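Local atomic coordinates of acetyltransferase-like, GNAT family (Bacteroides thetaiotaomicron, PDB entry 3EY5), a protein that belongs to the GNAT family and probably transfers acetyl groups to an amine, its substrate being unknown. Residues Arg35-Glu38 / His39-Glu42; Glu166-Arg169 / His170-Thr174. One frame throughout, in Å; residues are numbered along the deposited sequence.

Overall arrangement
Both contacts are local. Each joins neighbouring turns of one helix, so neither closes a long loop. Contact 1 comes first along the chain. It starts the short helix 37-46, which packs on helix 15-28 ahead of the first hairpins of the mixed GNAT sheet. The chain then runs through that sheet and helices 90-101 and 116-127. Contact 2 follows in the late helix 161-176, after strand 149-156, and that helix leans on strand 136-139. The contacts lie in series and neither nest nor cross. The centres of contact 1 and contact 2 are about 22 Å apart. The nearest atoms of contact 1 and contact 2 are about 7 Å apart. Arg35 of contact 1 reaches Val176 at the end of helix 161-176.

Contact 1: Arg35-Glu38 / His39-Glu42; sequences RELE and HLRE
The carbonyl oxygen of Glu36 takes two backbone N-H groups. Leu40 N binds Glu36 O at 2.9 Å, nearly along the C=O axis, and His39 N adds a weak bond to the same oxygen. The Glu36 carboxylate turns back over the helix start. Its OE1 accepts from Glu38 N at 3.2 Å and is met from above the carboxylate plane. Glu36 is thus the N-cap of helix 37-46, in the GNAT domain. Its CB also lies over one face of the His39 ring, toward the rim, 4.1 Å from His39 CD2. On another side of the helix, Leu37 and Leu40 lie alongside each other, pointing the same way, with their CD2 atoms 3.9 Å apart. Leu40 also packs on Tyr18 and Leu25 of helix 15-28. Glu38 and Glu42 bring like charges together, OE2 to OE2 at 3.3 Å, with carboxylate planes 71° apart. This may raise the proton affinity of one of them. Glu42 CG sits beside its own backbone N (chi1 -64°), which lays it 3.2 Å from Glu38 O. Cut back to an alanine here, the side chain would no longer reach over Glu38 O, and that carbonyl is likely to lose the cover of CG and CD.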
ATOM      1  N   ARG A  35       1.321  -6.490   9.473  1.00 23.03           N
ATOM      2  CA  ARG A  35       1.996  -7.602  10.117  1.00 24.15           C
ATOM      3  C   ARG A  35       2.528  -7.207  11.492  1.00 23.73           C
ATOM      4  O   ARG A  35       2.604  -6.032  11.822  1.00 23.99           O
ATOM      5  CB  ARG A  35       3.069  -8.189   9.202  1.00 24.60           C
ATOM      6  CG  ARG A  35       4.061  -7.181   8.663  1.00 25.45           C
ATOM      7  CD  ARG A  35       4.957  -7.886   7.635  1.00 26.92           C
ATOM      8  NE  ARG A  35       4.468  -7.791   6.249  1.00 26.86           N
ATOM      9  CZ  ARG A  35       4.012  -8.816   5.530  1.00 26.97           C
ATOM     10  NH1 ARG A  35       3.948 -10.026   6.061  1.00 24.65           N
ATOM     11  NH2 ARG A  35       3.615  -8.628   4.275  1.00 24.45           N
ATOM     12  N   GLU A  36       2.870  -8.204  12.296  1.00 24.43           N
ATOM     13  CA  GLU A  36       3.520  -7.960  13.582  1.00 24.80           C
ATOM     14  C   GLU A  36       4.725  -7.024  13.387  1.00 24.12           C
ATOM     15  O   GLU A  36       5.466  -7.131  12.413  1.00 22.90           O
ATOM     16  CB  GLU A  36       3.916  -9.276  14.281  1.00 24.68           C
ATOM     17  CG  GLU A  36       3.731  -9.234  15.832  1.00 29.34           C
ATOM     18  CD  GLU A  36       4.249  -7.914  16.485  1.00 35.21           C
ATOM     19  OE1 GLU A  36       5.469  -7.840  16.845  1.00 35.94           O
ATOM     20  OE2 GLU A  36       3.435  -6.947  16.619  1.00 35.22           O
ATOM     21  N   LEU A  37       4.895  -6.094  14.318  1.00 24.38           N
ATOM     22  CA  LEU A  37       5.889  -5.049  14.161  1.00 25.24           C
ATOM     23  C   LEU A  37       7.305  -5.618  14.063  1.00 25.77           C
ATOM     24  O   LEU A  37       8.054  -5.260  13.147  1.00 25.52           O
ATOM     25  CB  LEU A  37       5.755  -3.996  15.254  1.00 24.96           C
ATOM     26  CG  LEU A  37       4.494  -3.105  15.159  1.00 25.44           C
ATOM     27  CD1 LEU A  37       4.717  -1.873  16.062  1.00 23.57           C
ATOM     28  CD2 LEU A  37       4.186  -2.664  13.714  1.00 23.26           C
ATOM     29  N   GLU A  38       7.655  -6.540  14.957  1.00 26.68           N
ATOM     30  CA  GLU A  38       8.965  -7.198  14.862  1.00 27.56           C
ATOM     31  C   GLU A  38       9.222  -7.758  13.460  1.00 27.09           C
ATOM     32  O   GLU A  38      10.357  -7.716  13.004  1.00 26.59           O
ATOM     33  CB  GLU A  38       9.189  -8.292  15.939  1.00 28.11           C
ATOM     34  CG  GLU A  38      10.718  -8.575  16.169  1.00 31.00           C
ATOM     35  CD  GLU A  38      11.075 -10.002  16.639  1.00 35.76           C
ATOM     36  OE1 GLU A  38      10.158 -10.793  16.957  1.00 38.06           O
ATOM     37  OE2 GLU A  38      12.293 -10.336  16.703  1.00 36.69           O
ATOM     38  N   HIS A  39       8.171  -8.258  12.796  1.00 27.28           N
ATOM     39  CA  HIS A  39       8.267  -8.816  11.434  1.00 28.33           C
ATOM     40  C   HIS A  39       8.428  -7.728  10.381  1.00 28.88           C
ATOM     41  O   HIS A  39       9.136  -7.887   9.371  1.00 28.60           O
ATOM     42  CB  HIS A  39       7.004  -9.589  11.085  1.00 28.10           C
ATOM     43  CG  HIS A  39       6.853 -10.881  11.816  1.00 30.53           C
ATOM     44  ND1 HIS A  39       7.768 -11.330  12.745  1.00 32.56           N
ATOM     45  CD2 HIS A  39       5.877 -11.817  11.766  1.00 32.46           C
ATOM     46  CE1 HIS A  39       7.366 -12.492  13.229  1.00 33.25           C
ATOM     47  NE2 HIS A  39       6.219 -12.808  12.652  1.00 33.15           N
ATOM     48  N   LEU A  40       7.696  -6.641  10.587  1.00 29.43           N
ATOM     49  CA  LEU A  40       7.762  -5.512   9.687  1.00 30.02           C
ATOM     50  C   LEU A  40       9.197  -4.949   9.667  1.00 29.58           C
ATOM     51  O   LEU A  40       9.721  -4.576   8.620  1.00 29.31           O
ATOM     52  CB  LEU A  40       6.762  -4.478  10.138  1.00 29.75           C
ATOM     53  CG  LEU A  40       7.010  -3.099   9.575  1.00 32.66           C
ATOM     54  CD1 LEU A  40       6.782  -3.084   8.042  1.00 34.38           C
ATOM     55  CD2 LEU A  40       6.123  -2.090  10.324  1.00 33.74           C
ATOM     56  N   ARG A  41       9.818  -4.892  10.836  1.00 29.70           N
ATOM     57  CA  ARG A  41      11.236  -4.534  10.926  1.00 30.39           C
ATOM     58  C   ARG A  41      12.109  -5.469  10.087  1.00 30.06           C
ATOM     59  O   ARG A  41      12.955  -5.008   9.303  1.00 29.97           O
ATOM     60  CB  ARG A  41      11.694  -4.531  12.381  1.00 30.89           C
ATOM     61  CG  ARG A  41      11.070  -3.403  13.199  1.00 32.64           C
ATOM     62  CD  ARG A  41      11.659  -3.354  14.601  1.00 38.30           C
ATOM     63  NE  ARG A  41      13.072  -2.960  14.597  1.00 40.46           N
ATOM     64  CZ  ARG A  41      13.510  -1.720  14.817  1.00 41.92           C
ATOM     65  NH1 ARG A  41      12.644  -0.734  15.073  1.00 42.23           N
ATOM     66  NH2 ARG A  41      14.816  -1.472  14.791  1.00 42.03           N
ATOM     67  N   GLU A  42      11.871  -6.770  10.229  1.00 29.29           N
ATOM     68  CA  GLU A  42      12.605  -7.787   9.500  1.00 29.77           C
ATOM     69  C   GLU A  42      12.439  -7.676   7.965  1.00 29.60           C
ATOM     70  O   GLU A  42      13.424  -7.776   7.235  1.00 29.15           O
ATOM     71  CB  GLU A  42      12.212  -9.173  10.014  1.00 29.93           C
ATOM     72  CG  GLU A  42      12.617  -9.395  11.507  1.00 31.16           C
ATOM     73  CD  GLU A  42      11.955 -10.610  12.208  1.00 32.14           C
ATOM     74  OE1 GLU A  42      11.255 -11.431  11.572  1.00 33.66           O
ATOM     75  OE2 GLU A  42      12.159 -10.745  13.433  1.00 34.79           O
TER

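Contact 2: Glu166-Arg169 / His170-Thr174; sequences EGIR and HKLHT
One face of the His173 ring carries the Arg169 side chain. Arg169 CG stands 4.0 Å from the His173 ring centroid, 17° off the normal, which makes a CH-pi contact. The guanidinium is turned 62° from the ring, so the two do not stack. With chi1 at -175°, the Arg169 chain leaves CB opposite the backbone N and passes obliquely over the ring. Beyond it, Arg169 NH2 makes a salt bridge of 2.6 Å to Glu166 OE2, three residues back on helix 161-176. The His173 ring also meets Tyr137, and Arg169 and Leu172 touch that tyrosine too. These contacts set this side of the helix against strand 136-139. Ile168 and Leu172 lie side by side, Ile168 CG2 to Leu172 CG at 4.0 Å. Like Arg169 and His173, they are i to i+4 neighbours, one helical turn apart. Lys171 folds back along Gly167, its CG 3.1 Å from Gly167 O. Its NZ makes a weak bond to that oxygen at 3.5 Å, and a long, weak ion pair with Glu72. Thr174 OG1 donates to His170 O at 2.9 Å. The Glu166 carboxylate probably offsets the Arg169 charge and steadies the guanidinium, while the aliphatic part of Arg169 packs on the imidazole.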
ATOM      1  N   GLU A 166      -5.373 -13.274 -12.202  1.00 23.66           N
ATOM      2  CA  GLU A 166      -5.119 -14.558 -11.564  1.00 23.91           C
ATOM      3  C   GLU A 166      -3.647 -14.690 -11.198  1.00 23.40           C
ATOM      4  O   GLU A 166      -3.314 -15.148 -10.091  1.00 22.34           O
ATOM      5  CB  GLU A 166      -5.590 -15.714 -12.459  1.00 24.52           C
ATOM      6  CG  GLU A 166      -7.105 -15.782 -12.565  1.00 28.33           C
ATOM      7  CD  GLU A 166      -7.822 -15.957 -11.204  1.00 34.58           C
ATOM      8  OE1 GLU A 166      -9.079 -15.842 -11.162  1.00 39.28           O
ATOM      9  OE2 GLU A 166      -7.146 -16.207 -10.176  1.00 36.29           O
ATOM     10  N   GLY A 167      -2.780 -14.229 -12.100  1.00 21.82           N
ATOM     11  CA  GLY A 167      -1.362 -14.270 -11.866  1.00 20.77           C
ATOM     12  C   GLY A 167      -0.967 -13.269 -10.799  1.00 20.94           C
ATOM     13  O   GLY A 167      -0.064 -13.530 -10.015  1.00 20.47           O
ATOM     14  N   ILE A 168      -1.627 -12.119 -10.760  1.00 20.45           N
ATOM     15  CA  ILE A 168      -1.293 -11.132  -9.727  1.00 20.84           C
ATOM     16  C   ILE A 168      -1.776 -11.603  -8.346  1.00 21.28           C
ATOM     17  O   ILE A 168      -1.016 -11.542  -7.363  1.00 21.03           O
ATOM     18  CB  ILE A 168      -1.842  -9.767 -10.059  1.00 20.76           C
ATOM     19  CG1 ILE A 168      -1.028  -9.180 -11.227  1.00 22.31           C
ATOM     20  CG2 ILE A 168      -1.821  -8.869  -8.831  1.00 21.23           C
ATOM     21  CD1 ILE A 168      -1.770  -8.075 -11.947  1.00 21.40           C
ATOM     22  N   ARG A 169      -3.012 -12.092  -8.281  1.00 21.11           N
ATOM     23  CA  ARG A 169      -3.561 -12.619  -7.028  1.00 22.17           C
ATOM     24  C   ARG A 169      -2.640 -13.651  -6.455  1.00 21.62           C
ATOM     25  O   ARG A 169      -2.341 -13.636  -5.263  1.00 21.50           O
ATOM     26  CB  ARG A 169      -4.913 -13.279  -7.281  1.00 22.88           C
ATOM     27  CG  ARG A 169      -5.591 -13.738  -6.008  1.00 27.31           C
ATOM     28  CD  ARG A 169      -6.885 -14.433  -6.351  1.00 32.48           C
ATOM     29  NE  ARG A 169      -6.855 -15.856  -6.048  1.00 38.68           N
ATOM     30  CZ  ARG A 169      -6.332 -16.799  -6.834  1.00 42.97           C
ATOM     31  NH1 ARG A 169      -6.379 -18.060  -6.438  1.00 43.09           N
ATOM     32  NH2 ARG A 169      -5.745 -16.499  -7.999  1.00 43.52           N
ATOM     33  N   HIS A 170      -2.186 -14.556  -7.314  1.00 21.47           N
ATOM     34  CA  HIS A 170      -1.315 -15.616  -6.883  1.00 22.64           C
ATOM     35  C   HIS A 170      -0.001 -15.041  -6.296  1.00 21.97           C
ATOM     36  O   HIS A 170       0.393 -15.400  -5.195  1.00 23.04           O
ATOM     37  CB  HIS A 170      -1.072 -16.658  -8.012  1.00 22.51           C
ATOM     38  CG  HIS A 170      -0.179 -17.785  -7.587  1.00 25.07           C
ATOM     39  ND1 HIS A 170      -0.612 -18.810  -6.768  1.00 27.86           N
ATOM     40  CD2 HIS A 170       1.137 -18.018  -7.811  1.00 26.38           C
ATOM     41  CE1 HIS A 170       0.389 -19.639  -6.529  1.00 26.44           C
ATOM     42  NE2 HIS A 170       1.464 -19.182  -7.148  1.00 26.99           N
ATOM     43  N   LYS A 171       0.652 -14.144  -7.018  1.00 21.23           N
ATOM     44  CA  LYS A 171       1.831 -13.432  -6.508  1.00 21.62           C
ATOM     45  C   LYS A 171       1.631 -12.749  -5.145  1.00 20.48           C
ATOM     46  O   LYS A 171       2.494 -12.844  -4.274  1.00 19.91           O
ATOM     47  CB  LYS A 171       2.314 -12.378  -7.531  1.00 22.63           C
ATOM     48  CG  LYS A 171       2.740 -12.970  -8.868  1.00 26.19           C
ATOM     49  CD  LYS A 171       3.370 -11.916  -9.798  1.00 32.47           C
ATOM     50  CE  LYS A 171       3.529 -12.417 -11.255  1.00 34.94           C
ATOM     51  NZ  LYS A 171       2.323 -12.144 -12.149  1.00 37.95           N
ATOM     52  N   LEU A 172       0.499 -12.057  -4.981  1.00 18.91           N
ATOM     53  CA  LEU A 172       0.156 -11.389  -3.728  1.00 19.84           C
ATOM     54  C   LEU A 172      -0.022 -12.363  -2.558  1.00 20.11           C
ATOM     55  O   LEU A 172       0.551 -12.156  -1.460  1.00 20.26           O
ATOM     56  CB  LEU A 172      -1.147 -10.559  -3.882  1.00 19.03           C
ATOM     57  CG  LEU A 172      -1.146  -9.443  -4.945  1.00 22.72           C
ATOM     58  CD1 LEU A 172      -2.444  -8.633  -4.880  1.00 21.56           C
ATOM     59  CD2 LEU A 172       0.035  -8.528  -4.794  1.00 19.54           C
ATOM     60  N   HIS A 173      -0.843 -13.396  -2.773  1.00 19.47           N
ATOM     61  CA  HIS A 173      -1.153 -14.335  -1.704  1.00 20.30           C
ATOM     62  C   HIS A 173       0.081 -15.086  -1.207  1.00 20.71           C
ATOM     63  O   HIS A 173       0.236 -15.339  -0.023  1.00 20.43           O
ATOM     64  CB  HIS A 173      -2.207 -15.318  -2.169  1.00 19.79           C
ATOM     65  CG  HIS A 173      -3.573 -14.724  -2.211  1.00 20.87           C
ATOM     66  ND1 HIS A 173      -4.717 -15.484  -2.159  1.00 22.02           N
ATOM     67  CD2 HIS A 173      -3.978 -13.428  -2.251  1.00 23.51           C
ATOM     68  CE1 HIS A 173      -5.777 -14.690  -2.193  1.00 24.84           C
ATOM     69  NE2 HIS A 173      -5.355 -13.435  -2.242  1.00 28.17           N
ATOM     70  N   THR A 174       0.960 -15.445  -2.113  1.00 20.80           N
ATOM     71  CA  THR A 174       2.059 -16.293  -1.690  1.00 21.32           C
ATOM     72  C   THR A 174       3.189 -15.445  -1.115  1.00 22.23           C
ATOM     73  O   THR A 174       3.678 -15.753  -0.025  1.00 22.46           O
ATOM     74  CB  THR A 174       2.531 -17.214  -2.804  1.00 21.22           C
ATOM     75  OG1 THR A 174       2.752 -16.441  -3.979  1.00 23.71           O
ATOM     76  CG2 THR A 174       1.456 -18.243  -3.143  1.00 22.27           C
TER